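Local atomic coordinates of FrnE protein (Deinococcus radiodurans, PDB entry 5CO3), a protein that probably acts as a cytoplasmic disulfide oxidoreductase of the DsbA-like thioredoxin family, exchanging electrons with thiols and disulfides. Residues 64-69 and 99-104. Numbering follows the deposited sequence.
Sequences IAMRDG and YHFDRV
Phe101 is the first residue of 99-104 to meet the other segment, and it meets Met66 in a Met-aromatic contact. The sulfur SD of Met66 stands 3.3 Å from CD1 of Phe101. It sits obliquely to the ring, its line to the centroid 41° off the normal. CE of Met66 then continues over the face as a CH-pi contact, 4.2 Å from the centroid of the Phe101 ring. Met66 gets there fully stretched: CG lies anti to the backbone N (chi1 -179°) and the chain stays extended to CE, which carries the thioether to the ring. With an alanine at Phe101, that thioether would probably lose its aromatic partner and be less restrained on that side.

After Phe101 the chain makes a short 3-10 turn, closed by Val104 N bonding to Phe101 O, and this brings Val104 round to the same methionine. CG2 of Val104 packs 3.9 Å from Met66 SD while also sitting in plane at the edge of the Phe101 ring. No direct hydrogen bond joins the backbones; one water does the work, accepting from Met66 N (2.9 Å) and donating to both Phe101 O (2.8 Å) and Val104 O (3.0 Å).

Within the DsbA-like thioredoxin fold, the contact ties helix 66-74 to the loop entering strand 106-107, which pairs with strand 61-62. Pro23, inside the Cys22-Cys25 CxxC motif, and Leu85 of helix 78-93 touch both Met66 and Phe101, while helix 125-137 presents Met137 to Phe101 and Tyr136 to Val104.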
# COMPACT_ATOMS: atom_id res chain seq x y z
N ILE A 64 -5.32 -4.26 23.18
CA ILE A 64 -6.60 -4.96 23.05
C ILE A 64 -6.68 -5.81 21.78
O ILE A 64 -5.90 -5.62 20.83
CB ILE A 64 -7.78 -3.97 23.09
CG1 ILE A 64 -7.81 -3.08 21.84
CG2 ILE A 64 -7.71 -3.11 24.35
CD1 ILE A 64 -8.85 -1.97 21.93
N ALA A 65 -7.61 -6.76 21.77
CA ALA A 65 -7.80 -7.63 20.62
C ALA A 65 -8.28 -6.80 19.44
O ALA A 65 -9.05 -5.85 19.62
CB ALA A 65 -8.79 -8.72 20.94
N MET A 66 -7.84 -7.15 18.23
CA MET A 66 -8.29 -6.48 17.02
C MET A 66 -9.82 -6.39 16.94
O MET A 66 -10.36 -5.32 16.60
CB MET A 66 -7.76 -7.20 15.78
CG MET A 66 -8.19 -6.51 14.51
SD MET A 66 -7.44 -7.28 13.11
CE MET A 66 -8.03 -6.19 11.80
N ARG A 67 -10.50 -7.48 17.27
CA ARG A 67 -11.97 -7.47 17.25
C ARG A 67 -12.54 -6.35 18.11
O ARG A 67 -13.47 -5.66 17.70
CB ARG A 67 -12.56 -8.79 17.74
CG ARG A 67 -14.10 -8.78 17.74
CD ARG A 67 -14.67 -9.67 18.80
NE ARG A 67 -13.82 -9.64 19.98
CZ ARG A 67 -13.72 -10.63 20.86
NH1 ARG A 67 -14.43 -11.74 20.69
NH2 ARG A 67 -12.90 -10.51 21.90
N ASP A 68 -11.98 -6.17 19.30
CA ASP A 68 -12.49 -5.14 20.20
C ASP A 68 -12.15 -3.74 19.74
O ASP A 68 -12.93 -2.81 19.95
CB ASP A 68 -11.95 -5.38 21.62
CG ASP A 68 -12.51 -6.64 22.23
OD1 ASP A 68 -13.55 -7.12 21.74
OD2 ASP A 68 -11.93 -7.14 23.21
N GLY A 69 -10.98 -3.57 19.12
CA GLY A 69 -10.60 -2.28 18.58
C GLY A 69 -11.50 -1.89 17.42
O GLY A 69 -11.89 -0.73 17.28
N TYR A 99 -4.75 -14.95 7.00
CA TYR A 99 -4.77 -13.98 8.10
C TYR A 99 -4.92 -14.65 9.46
O TYR A 99 -5.55 -15.72 9.59
CB TYR A 99 -5.91 -12.99 7.90
CG TYR A 99 -5.70 -11.94 6.82
CD1 TYR A 99 -4.50 -11.83 6.11
CD2 TYR A 99 -6.73 -11.06 6.50
CE1 TYR A 99 -4.34 -10.84 5.13
CE2 TYR A 99 -6.58 -10.08 5.54
CZ TYR A 99 -5.38 -9.98 4.85
OH TYR A 99 -5.25 -8.99 3.90
N HIS A 100 -4.35 -14.02 10.48
CA HIS A 100 -4.57 -14.44 11.86
C HIS A 100 -4.87 -13.21 12.72
O HIS A 100 -3.99 -12.68 13.41
CB HIS A 100 -3.37 -15.23 12.37
CG HIS A 100 -3.14 -16.50 11.61
ND1 HIS A 100 -3.98 -17.59 11.71
CD2 HIS A 100 -2.17 -16.86 10.73
CE1 HIS A 100 -3.54 -18.56 10.93
NE2 HIS A 100 -2.44 -18.14 10.32
N PHE A 101 -6.11 -12.76 12.65
CA PHE A 101 -6.49 -11.53 13.30
C PHE A 101 -6.42 -11.66 14.83
O PHE A 101 -6.18 -10.68 15.52
CB PHE A 101 -7.88 -11.11 12.87
CG PHE A 101 -7.96 -10.54 11.48
CD1 PHE A 101 -6.93 -9.76 10.96
CD2 PHE A 101 -9.07 -10.79 10.69
CE1 PHE A 101 -7.02 -9.23 9.69
CE2 PHE A 101 -9.17 -10.26 9.41
CZ PHE A 101 -8.15 -9.47 8.91
N ASP A 102 -6.63 -12.88 15.34
CA ASP A 102 -6.56 -13.14 16.78
C ASP A 102 -5.16 -12.86 17.34
O ASP A 102 -5.00 -12.71 18.55
CB ASP A 102 -6.94 -14.58 17.07
CG ASP A 102 -6.14 -15.56 16.23
OD1 ASP A 102 -6.26 -15.50 14.99
OD2 ASP A 102 -5.38 -16.37 16.78
N ARG A 103 -4.15 -12.79 16.46
CA ARG A 103 -2.77 -12.53 16.87
C ARG A 103 -2.30 -11.11 16.57
O ARG A 103 -1.17 -10.73 16.91
CB ARG A 103 -1.81 -13.53 16.19
CG ARG A 103 -2.24 -14.98 16.32
CD ARG A 103 -1.05 -15.93 16.30
NE ARG A 103 -0.26 -15.84 15.07
CZ ARG A 103 -0.23 -16.77 14.11
NH1 ARG A 103 -0.96 -17.88 14.23
NH2 ARG A 103 0.53 -16.60 13.04
N VAL A 104 -3.16 -10.32 15.92
CA VAL A 104 -2.79 -8.99 15.47
C VAL A 104 -2.40 -8.08 16.64
O VAL A 104 -3.10 -8.04 17.66
CB VAL A 104 -3.93 -8.34 14.66
CG1 VAL A 104 -3.82 -6.81 14.65
CG2 VAL A 104 -3.88 -8.86 13.21
O HOH W 1 -5.86 -9.22 17.90